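Local atomic coordinates of glutathione transferase o1 (Bombyx mori, PDB entry 3RBT), a protein that belongs to the Omega class of glutathione transferases, whose members typically conjugate glutathione to substrates or use it to reduce dehydroascorbate. Residues A[135-140]-A[232-237]; A[124-129]-A[180-185]; A[95-100]-A[107-112]. All coordinates share one frame; numbering follows the deposited sequence.

Interaction 1. Residues A[135-140]-A[232-237]; sequences ECFDTN and DYYKNA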
loop_
_atom_site.group_PDB
_atom_site.type_symbol
_atom_site.label_atom_id
_atom_site.label_comp_id
_atom_site.label_asym_id
_atom_site.label_seq_id
_atom_site.Cartn_x
_atom_site.Cartn_y
_atom_site.Cartn_z
ATOM N N GLU A 135 11.603 14.456 -8.652
ATOM C CA GLU A 135 12.230 14.885 -9.896
ATOM C C GLU A 135 12.611 16.368 -9.842
ATOM O O GLU A 135 13.668 16.768 -10.342
ATOM C CB GLU A 135 11.276 14.624 -11.065
ATOM C CG GLU A 135 11.787 15.066 -12.434
ATOM C CD GLU A 135 10.785 14.793 -13.548
ATOM O OE1 GLU A 135 10.923 15.390 -14.633
ATOM O OE2 GLU A 135 9.853 13.985 -13.340
ATOM N N CYS A 136 11.736 17.165 -9.232
ATOM C CA CYS A 136 11.931 18.599 -9.093
ATOM C C CYS A 136 13.218 18.918 -8.337
ATOM O O CYS A 136 14.052 19.675 -8.826
ATOM C CB CYS A 136 10.727 19.234 -8.384
ATOM S SG CYS A 136 10.748 21.040 -8.306
ATOM N N PHE A 137 13.378 18.320 -7.156
ATOM C CA PHE A 137 14.503 18.644 -6.276
ATOM C C PHE A 137 15.804 18.035 -6.790
ATOM O O PHE A 137 16.894 18.393 -6.335
ATOM C CB PHE A 137 14.226 18.195 -4.835
ATOM C CG PHE A 137 12.960 18.765 -4.239
ATOM C CD1 PHE A 137 12.329 19.880 -4.802
ATOM C CD2 PHE A 137 12.415 18.204 -3.092
ATOM C CE1 PHE A 137 11.170 20.404 -4.244
ATOM C CE2 PHE A 137 11.261 18.716 -2.526
ATOM C CZ PHE A 137 10.631 19.820 -3.104
ATOM N N ASP A 138 15.670 17.124 -7.749
ATOM C CA ASP A 138 16.796 16.426 -8.344
ATOM C C ASP A 138 17.382 17.223 -9.515
ATOM O O ASP A 138 18.547 17.035 -9.869
ATOM C CB ASP A 138 16.343 15.039 -8.824
ATOM C CG ASP A 138 17.375 13.949 -8.568
ATOM O OD1 ASP A 138 18.173 14.064 -7.613
ATOM O OD2 ASP A 138 17.367 12.952 -9.320
ATOM N N THR A 139 16.580 18.120 -10.095
ATOM C CA THR A 139 16.933 18.783 -11.355
ATOM C C THR A 139 16.955 20.321 -11.287
ATOM O O THR A 139 16.523 20.994 -12.221
ATOM C CB THR A 139 15.978 18.341 -12.497
ATOM O OG1 THR A 139 14.630 18.692 -12.157
ATOM C CG2 THR A 139 16.066 16.830 -12.738
ATOM N N ASN A 140 17.494 20.867 -10.199
ATOM C CA ASN A 140 17.392 22.308 -9.889
ATOM C C ASN A 140 15.985 22.898 -10.122
ATOM O O ASN A 140 15.817 23.908 -10.820
ATOM C CB ASN A 140 18.482 23.146 -10.589
ATOM C CG ASN A 140 18.674 24.520 -9.938
ATOM O OD1 ASN A 140 19.199 24.629 -8.829
ATOM N ND2 ASN A 140 18.247 25.569 -10.632
ATOM N N ASP A 232 18.551 25.281 0.534
ATOM C CA ASP A 232 19.987 25.072 0.636
ATOM C C ASP A 232 20.351 23.587 0.702
ATOM O O ASP A 232 21.353 23.171 0.117
ATOM C CB ASP A 232 20.561 25.861 1.818
ATOM C CG ASP A 232 20.649 27.347 1.521
ATOM O OD1 ASP A 232 20.874 27.688 0.343
ATOM O OD2 ASP A 232 20.491 28.170 2.448
ATOM N N TYR A 233 19.529 22.791 1.390
ATOM C CA TYR A 233 19.734 21.343 1.419
ATOM C C TYR A 233 19.558 20.677 0.055
ATOM O O TYR A 233 20.435 19.935 -0.394
ATOM C CB TYR A 233 18.820 20.628 2.425
ATOM C CG TYR A 233 18.967 19.124 2.283
ATOM C CD1 TYR A 233 18.057 18.375 1.530
ATOM C CD2 TYR A 233 20.058 18.461 2.846
ATOM C CE1 TYR A 233 18.215 16.994 1.366
ATOM C CE2 TYR A 233 20.222 17.083 2.694
ATOM C CZ TYR A 233 19.300 16.362 1.951
ATOM O OH TYR A 233 19.470 15.013 1.803
ATOM N N TYR A 234 18.415 20.913 -0.585
ATOM C CA TYR A 234 18.116 20.226 -1.837
ATOM C C TYR A 234 18.987 20.658 -3.020
ATOM O O TYR A 234 19.292 19.834 -3.882
ATOM C CB TYR A 234 16.610 20.247 -2.155
ATOM C CG TYR A 234 15.852 19.213 -1.331
ATOM C CD1 TYR A 234 14.982 19.596 -0.314
ATOM C CD2 TYR A 234 16.037 17.849 -1.558
ATOM C CE1 TYR A 234 14.303 18.638 0.452
ATOM C CE2 TYR A 234 15.374 16.886 -0.803
ATOM C CZ TYR A 234 14.512 17.283 0.200
ATOM O OH TYR A 234 13.868 16.325 0.936
ATOM N N LYS A 235 19.409 21.922 -3.061
ATOM C CA LYS A 235 20.292 22.362 -4.147
ATOM C C LYS A 235 21.609 21.571 -4.140
ATOM O O LYS A 235 22.073 21.133 -5.186
ATOM C CB LYS A 235 20.526 23.881 -4.141
ATOM C CG LYS A 235 21.308 24.436 -2.958
ATOM C CD LYS A 235 22.176 25.634 -3.364
ATOM C CE LYS A 235 21.395 26.944 -3.469
ATOM N NZ LYS A 235 22.308 28.065 -3.876
ATOM N N ASN A 236 22.166 21.345 -2.951
ATOM C CA ASN A 236 23.417 20.602 -2.799
ATOM C C ASN A 236 23.287 19.080 -2.846
ATOM O O ASN A 236 24.103 18.409 -3.474
ATOM C CB ASN A 236 24.141 21.027 -1.516
ATOM C CG ASN A 236 24.819 22.374 -1.654
ATOM O OD1 ASN A 236 25.504 22.644 -2.653
ATOM N ND2 ASN A 236 24.644 23.231 -0.651
ATOM N N ALA A 237 22.272 18.539 -2.178
ATOM C CA ALA A 237 22.122 17.085 -2.072
ATOM C C ALA A 237 21.240 16.501 -3.161
ATOM O O ALA A 237 21.321 15.303 -3.450
ATOM C CB ALA A 237 21.589 16.695 -0.700
#

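Interaction 2. Residues A[124-129]-A[180-185]; sequences ERFNEL and WPWVER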
loop_
_atom_site.group_PDB
_atom_site.type_symbol
_atom_site.label_atom_id
_atom_site.label_comp_id
_atom_site.label_asym_id
_atom_site.label_seq_id
_atom_site.Cartn_x
_atom_site.Cartn_y
_atom_site.Cartn_z
ATOM N N GLU A 124 -2.227 6.900 -1.249
ATOM C CA GLU A 124 -1.729 6.342 -2.495
ATOM C C GLU A 124 -1.713 7.388 -3.620
ATOM O O GLU A 124 -0.695 7.558 -4.294
ATOM C CB GLU A 124 -2.527 5.099 -2.887
ATOM C CG GLU A 124 -2.077 4.452 -4.187
ATOM C CD GLU A 124 -0.718 3.764 -4.102
ATOM O OE1 GLU A 124 -0.139 3.491 -5.182
ATOM O OE2 GLU A 124 -0.231 3.483 -2.981
ATOM N N ARG A 125 -2.837 8.080 -3.817
ATOM C CA ARG A 125 -2.912 9.210 -4.748
ATOM C C ARG A 125 -1.800 10.256 -4.573
ATOM O O ARG A 125 -1.278 10.781 -5.564
ATOM C CB ARG A 125 -4.272 9.906 -4.640
ATOM C CG ARG A 125 -5.351 9.291 -5.477
ATOM C CD ARG A 125 -6.719 9.746 -5.000
ATOM N NE ARG A 125 -7.785 8.884 -5.503
ATOM C CZ ARG A 125 -8.911 8.621 -4.848
ATOM N NH1 ARG A 125 -9.127 9.142 -3.645
ATOM N NH2 ARG A 125 -9.821 7.818 -5.387
ATOM N N PHE A 126 -1.446 10.549 -3.318
ATOM C CA PHE A 126 -0.389 11.515 -2.998
ATOM C C PHE A 126 0.978 11.115 -3.564
ATOM O O PHE A 126 1.845 11.972 -3.751
ATOM C CB PHE A 126 -0.290 11.735 -1.480
ATOM C CG PHE A 126 0.475 12.998 -1.071
ATOM C CD1 PHE A 126 -0.118 14.254 -1.157
ATOM C CD2 PHE A 126 1.768 12.909 -0.552
ATOM C CE1 PHE A 126 0.582 15.413 -0.762
ATOM C CE2 PHE A 126 2.477 14.055 -0.154
ATOM C CZ PHE A 126 1.887 15.305 -0.258
ATOM N N ASN A 127 1.169 9.824 -3.847
ATOM C CA ASN A 127 2.440 9.359 -4.434
ATOM C C ASN A 127 2.814 10.065 -5.742
ATOM O O ASN A 127 3.998 10.140 -6.089
ATOM C CB ASN A 127 2.441 7.839 -4.645
ATOM C CG ASN A 127 2.617 7.069 -3.353
ATOM O OD1 ASN A 127 3.155 7.584 -2.362
ATOM N ND2 ASN A 127 2.161 5.821 -3.352
ATOM N N GLU A 128 1.809 10.568 -6.460
ATOM C CA GLU A 128 2.045 11.312 -7.699
ATOM C C GLU A 128 2.699 12.680 -7.427
ATOM O O GLU A 128 3.561 13.132 -8.194
ATOM C CB GLU A 128 0.761 11.421 -8.545
ATOM C CG GLU A 128 0.254 10.051 -9.050
ATOM C CD GLU A 128 -1.013 10.115 -9.896
ATOM O OE1 GLU A 128 -1.835 11.036 -9.709
ATOM O OE2 GLU A 128 -1.198 9.222 -10.754
ATOM N N LEU A 129 2.320 13.310 -6.314
ATOM C CA LEU A 129 2.941 14.559 -5.877
ATOM C C LEU A 129 4.380 14.285 -5.433
ATOM O O LEU A 129 5.296 15.046 -5.763
ATOM C CB LEU A 129 2.100 15.210 -4.772
ATOM C CG LEU A 129 2.424 16.519 -4.016
ATOM C CD1 LEU A 129 3.484 17.370 -4.663
ATOM C CD2 LEU A 129 1.170 17.348 -3.832
ATOM N N TRP A 180 2.054 15.746 5.059
ATOM C CA TRP A 180 2.765 16.969 5.422
ATOM C C TRP A 180 4.231 17.081 4.973
ATOM O O TRP A 180 4.619 18.132 4.462
ATOM C CB TRP A 180 2.653 17.278 6.923
ATOM C CG TRP A 180 3.250 18.625 7.229
ATOM C CD1 TRP A 180 4.379 18.881 7.937
ATOM C CD2 TRP A 180 2.767 19.896 6.766
ATOM N NE1 TRP A 180 4.627 20.240 7.966
ATOM C CE2 TRP A 180 3.649 20.880 7.247
ATOM C CE3 TRP A 180 1.672 20.292 5.981
ATOM C CZ2 TRP A 180 3.458 22.247 6.995
ATOM C CZ3 TRP A 180 1.495 21.640 5.715
ATOM C CH2 TRP A 180 2.383 22.603 6.218
ATOM N N PRO A 181 5.051 16.028 5.175
ATOM C CA PRO A 181 6.468 16.212 4.863
ATOM C C PRO A 181 6.739 16.800 3.469
ATOM O O PRO A 181 7.562 17.703 3.351
ATOM C CB PRO A 181 7.036 14.791 5.000
ATOM C CG PRO A 181 6.193 14.199 6.061
ATOM C CD PRO A 181 4.809 14.683 5.734
ATOM N N TRP A 182 6.034 16.322 2.448
ATOM C CA TRP A 182 6.213 16.837 1.093
ATOM C C TRP A 182 5.652 18.244 0.937
ATOM O O TRP A 182 6.269 19.080 0.280
ATOM C CB TRP A 182 5.649 15.867 0.047
ATOM C CG TRP A 182 6.477 14.617 0.014
ATOM C CD1 TRP A 182 7.546 14.352 -0.812
ATOM C CD2 TRP A 182 6.341 13.479 0.869
ATOM N NE1 TRP A 182 8.066 13.113 -0.525
ATOM C CE2 TRP A 182 7.348 12.558 0.505
ATOM C CE3 TRP A 182 5.456 13.141 1.904
ATOM C CZ2 TRP A 182 7.491 11.317 1.139
ATOM C CZ3 TRP A 182 5.603 11.913 2.534
ATOM C CH2 TRP A 182 6.617 11.020 2.152
ATOM N N VAL A 183 4.513 18.515 1.574
ATOM C CA VAL A 183 3.926 19.853 1.545
ATOM C C VAL A 183 4.870 20.906 2.162
ATOM O O VAL A 183 5.062 21.983 1.599
ATOM C CB VAL A 183 2.513 19.875 2.183
ATOM C CG1 VAL A 183 1.962 21.296 2.248
ATOM C CG2 VAL A 183 1.568 18.994 1.379
ATOM N N GLU A 184 5.471 20.584 3.304
ATOM C CA GLU A 184 6.405 21.500 3.962
ATOM C C GLU A 184 7.612 21.818 3.067
ATOM O O GLU A 184 8.095 22.954 3.042
ATOM C CB GLU A 184 6.886 20.900 5.274
ATOM C CG GLU A 184 7.504 21.896 6.221
ATOM C CD GLU A 184 7.971 21.219 7.483
ATOM O OE1 GLU A 184 9.122 20.725 7.499
ATOM O OE2 GLU A 184 7.178 21.168 8.453
ATOM N N ARG A 185 8.087 20.795 2.350
ATOM C CA ARG A 185 9.194 20.935 1.406
ATOM C C ARG A 185 8.854 21.830 0.217
ATOM O O ARG A 185 9.715 22.557 -0.264
ATOM C CB ARG A 185 9.684 19.569 0.927
ATOM C CG ARG A 185 10.554 18.875 1.961
ATOM C CD ARG A 185 10.674 17.372 1.736
ATOM N NE ARG A 185 11.601 16.803 2.714
ATOM C CZ ARG A 185 11.301 16.572 3.993
ATOM N NH1 ARG A 185 10.092 16.856 4.464
ATOM N NH2 ARG A 185 12.217 16.065 4.812
#

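Interaction 3. Residues A[95-100]-A[107-112]; sequences ICDYLD and TLHSHD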
loop_
_atom_site.group_PDB
_atom_site.type_symbol
_atom_site.label_atom_id
_atom_site.label_comp_id
_atom_site.label_asym_id
_atom_site.label_seq_id
_atom_site.Cartn_x
_atom_site.Cartn_y
_atom_site.Cartn_z
ATOM N N ILE A 95 4.643 1.179 8.947
ATOM C CA ILE A 95 5.210 1.639 10.222
ATOM C C ILE A 95 4.219 2.512 10.989
ATOM O O ILE A 95 3.961 2.278 12.168
ATOM C CB ILE A 95 6.546 2.399 10.015
ATOM C CG1 ILE A 95 7.675 1.402 9.693
ATOM C CG2 ILE A 95 6.902 3.177 11.253
ATOM C CD1 ILE A 95 8.954 2.032 9.075
ATOM N N CYS A 96 3.655 3.502 10.304
ATOM C CA CYS A 96 2.753 4.440 10.937
ATOM C C CYS A 96 1.450 3.765 11.343
ATOM O O CYS A 96 0.902 4.095 12.393
ATOM C CB CYS A 96 2.479 5.633 10.013
ATOM S SG CYS A 96 3.902 6.751 9.797
ATOM N N ASP A 97 0.968 2.832 10.516
ATOM C CA ASP A 97 -0.247 2.072 10.820
ATOM C C ASP A 97 -0.029 1.112 11.990
ATOM O O ASP A 97 -0.906 0.973 12.853
ATOM C CB ASP A 97 -0.782 1.326 9.582
ATOM C CG ASP A 97 -1.390 2.278 8.536
ATOM O OD1 ASP A 97 -1.598 3.472 8.840
ATOM O OD2 ASP A 97 -1.681 1.825 7.412
ATOM N N TYR A 98 1.150 0.489 12.027
ATOM C CA TYR A 98 1.550 -0.328 13.175
ATOM C C TYR A 98 1.437 0.497 14.460
ATOM O O TYR A 98 0.820 0.067 15.420
ATOM C CB TYR A 98 2.983 -0.871 13.021
ATOM C CG TYR A 98 3.507 -1.400 14.330
ATOM C CD1 TYR A 98 3.109 -2.650 14.799
ATOM C CD2 TYR A 98 4.344 -0.626 15.134
ATOM C CE1 TYR A 98 3.560 -3.131 16.020
ATOM C CE2 TYR A 98 4.796 -1.103 16.361
ATOM C CZ TYR A 98 4.398 -2.349 16.798
ATOM O OH TYR A 98 4.838 -2.833 18.017
ATOM N N LEU A 99 2.037 1.686 14.453
ATOM C CA LEU A 99 2.030 2.580 15.611
ATOM C C LEU A 99 0.622 2.979 16.023
ATOM O O LEU A 99 0.324 3.034 17.213
ATOM C CB LEU A 99 2.870 3.833 15.338
ATOM C CG LEU A 99 4.370 3.573 15.104
ATOM C CD1 LEU A 99 5.073 4.849 14.660
ATOM C CD2 LEU A 99 5.014 2.997 16.378
ATOM N N ASP A 100 -0.245 3.241 15.043
ATOM C CA ASP A 100 -1.615 3.651 15.352
ATOM C C ASP A 100 -2.478 2.533 15.946
ATOM O O ASP A 100 -3.396 2.811 16.734
ATOM C CB ASP A 100 -2.319 4.283 14.148
ATOM C CG ASP A 100 -3.426 5.230 14.566
ATOM O OD1 ASP A 100 -3.231 5.975 15.540
ATOM O OD2 ASP A 100 -4.484 5.250 13.923
ATOM N N THR A 107 -5.339 8.180 18.854
ATOM C CA THR A 107 -5.572 7.501 17.578
ATOM C C THR A 107 -5.640 8.510 16.422
ATOM O O THR A 107 -6.146 9.629 16.584
ATOM C CB THR A 107 -6.835 6.586 17.647
ATOM O OG1 THR A 107 -7.131 6.066 16.343
ATOM C CG2 THR A 107 -8.028 7.354 18.129
ATOM N N LEU A 108 -5.098 8.117 15.275
ATOM C CA LEU A 108 -4.917 9.035 14.158
ATOM C C LEU A 108 -5.838 8.719 12.994
ATOM O O LEU A 108 -6.356 9.638 12.361
ATOM C CB LEU A 108 -3.446 9.087 13.697
ATOM C CG LEU A 108 -2.480 9.767 14.685
ATOM C CD1 LEU A 108 -1.035 9.491 14.311
ATOM C CD2 LEU A 108 -2.744 11.281 14.806
ATOM N N HIS A 109 -6.012 7.428 12.703
ATOM C CA HIS A 109 -6.960 6.992 11.679
ATOM C C HIS A 109 -8.390 7.240 12.144
ATOM O O HIS A 109 -8.682 7.256 13.351
ATOM C CB HIS A 109 -6.786 5.503 11.333
ATOM C CG HIS A 109 -5.717 5.235 10.318
ATOM N ND1 HIS A 109 -5.829 5.618 8.998
ATOM C CD2 HIS A 109 -4.513 4.624 10.429
ATOM C CE1 HIS A 109 -4.746 5.248 8.340
ATOM N NE2 HIS A 109 -3.931 4.642 9.185
ATOM N N SER A 110 -9.274 7.466 11.183
ATOM C CA SER A 110 -10.700 7.547 11.463
ATOM C C SER A 110 -11.186 6.240 12.074
ATOM O O SER A 110 -10.707 5.161 11.716
ATOM C CB SER A 110 -11.459 7.800 10.164
ATOM O OG SER A 110 -12.849 7.668 10.350
ATOM N N HIS A 111 -12.153 6.349 12.977
ATOM C CA HIS A 111 -12.875 5.205 13.538
ATOM C C HIS A 111 -13.829 4.587 12.504
ATOM O O HIS A 111 -14.311 3.470 12.679
ATOM C CB HIS A 111 -13.685 5.659 14.763
ATOM C CG HIS A 111 -14.883 6.487 14.417
ATOM N ND1 HIS A 111 -14.788 7.799 14.005
ATOM C CD2 HIS A 111 -16.204 6.183 14.399
ATOM C CE1 HIS A 111 -15.998 8.272 13.759
ATOM N NE2 HIS A 111 -16.874 7.308 13.985
ATOM N N ASP A 112 -14.116 5.342 11.450
ATOM C CA ASP A 112 -15.033 4.925 10.397
ATOM C C ASP A 112 -14.213 4.236 9.296
ATOM O O ASP A 112 -13.363 4.871 8.666
ATOM C CB ASP A 112 -15.792 6.153 9.852
ATOM C CG ASP A 112 -16.921 5.789 8.878
ATOM O OD1 ASP A 112 -17.970 6.455 8.910
ATOM O OD2 ASP A 112 -16.780 4.858 8.076
#

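Interaction 1. Residues A[135-140]-A[232-237]
Phe-137 sets one corner of its ring, CD2, squarely over the middle of the Tyr-234 ring, 3.7 Å above that plane. The two rings are tilted by 38°, with centroids 4.7 Å apart, so the pair is oblique, neither a flat stack nor an edge-to-face pair. Nearest of the side-chain atoms are Phe-137 CB and Tyr-234 CD2, at 3.8 Å. Both side chains swing CG away from the carbonyl carbon to lie beside the backbone N (chi1 -56° for Phe-137, -78° for Tyr-234), which points the rings at each other from facing sides of two helix ends. The opposite face of the tyrosine is covered by its sequence neighbour: Tyr-233 CD1 sits 3.5 Å above its centre, and Tyr-234 is thus clamped between two aromatic rings. The helices are the last turn of 113-138, in the all-helical C-terminal domain of the glutathione transferase fold, and the end of 227-237, close to the C-terminal tail, whose Met-242 touches both side chains. No hydrogen bond crosses between the segments; the contact is apolar and buried. The one polar atom of the two rings, Tyr-234 OH, is hydrogen-bonded to NE of Arg-185. Replaced by an alanine, Tyr-234 would probably leave a gap over the Phe-137 ring and Arg-185 NE without its phenolic mate. Beyond the rings, Thr-139 turns OG1 back onto Glu-135 O at 2.8 Å, while Asp-138 reaches with OD1 to the backbone N of Ala-239 and offers its carbonyl O to Arg-238.

Interaction 2. Residues A[124-129]-A[180-185]
Phe-126 drives the far edge of its ring, CE2 and CZ, into the angle between Trp-182 and Val-183, and this wedge is the tight part of the contact. CE2 lies 3.7 Å from Trp-182 CB and as close to CE3 on the rim of the indole, while CZ meets Val-183 CG2 at 4.0 Å. Both partners come to the edge of the phenylalanine, near its plane; seen from the tryptophan, the approach is oblique. Phe-126 reaches this far because its CG is anti to the backbone N (chi1 -163°), which carries the ring out toward the other helix. One face of the ring is touched by Leu-129 CB of its own helix, and Phe-155 meets it edge-to-face.

Away from this wedge the contact thins. Leu-129 is buried but keeps a wider distance from 180-185, and Glu-124, exposed, and Arg-125 and Glu-128, partly so, make no contact with it; Glu-128 instead forms a salt bridge with Arg-72 of the second subunit. On the far side of 180-185 the polar groups are buried but paired. Trp-180 NE1 gives a bond of 2.8 Å to Glu-184 OE2, which it meets from above the carboxylate plane. Arg-185 NH1 bonds Pro-181 O at 2.9 Å, and the backbone N of Arg-185 reaches the same oxygen, at 3.3 Å, from the opposite face of its carbonyl plane.

In the C-terminal helical bundle, helix 145-162 packs on Leu-129 and helix 205-216 on Val-183 and Trp-180, while helix 36-47 of the thioredoxin-like domain comes against Pro-181, Trp-182 and Glu-184.

Interaction 3. Residues A[95-100]-A[107-112]
Asp-100 grips two successive backbone N-H groups with one carboxylate: Leu-108 N bonds OD1 at 2.9 Å and His-109 N bonds OD2 at 2.9 Å, each from the syn side, His-109 N the further out of the carboxylate plane. The second bond is nearly straight (171°); the first is more bent, and Leu-108 N also makes a weak bond to OD2. With CG anti to the backbone N (chi1 -155°), the carboxylate projects from helix 92-102 to the turning chain. OD1 carries a salt bridge to Lys-48 as well, which would probably stabilise the negative charge.

One turn earlier on the helix, Asp-97 OD1 takes the NE2-H of His-109 at 2.6 Å, with an N-H...O angle of 169°. The oxygen lies in the imidazole plane, yet the histidine approaches it from above the carboxylate plane. The two side chains cross at about a right angle, with the flat groups well tilted against each other. The other oxygen, OD2, forms a salt bridge with Arg-120 of the second subunit, so Asp-97 links the loop to the dimer interface.

Further on, Ser-110 OG accepts from Asp-112 N, 2.9 Å away, in an ST turn, and Asp-112, the N-cap residue of helix 113-138, holds Tyr-114 N with OD2. These bonds lie in and around the linker that joins the thioredoxin-like N-terminal domain of a glutathione transferase to its helical C-terminal domain.

How the interactions relate
From the N terminus, interaction 3 closes first: a short loop that joins helix 92-102 of the thioredoxin-like domain to the interdomain linker, just before helix 113-138 begins. That helix then supplies the first segment of both other contacts, 124-129 midway along it and 135-140 at its end. Interaction 2 ties it to helix 174-186 in the bundle, and interaction 1, closing much later, to helix 227-237 near the C terminus. Because their segments alternate along the chain, these two cross, while interaction 3 stands in series before both. Interactions 1 and 2 touch through Arg-185; interaction 3 lies across the chain's centre from interaction 1, and like interaction 2 it reaches the second subunit.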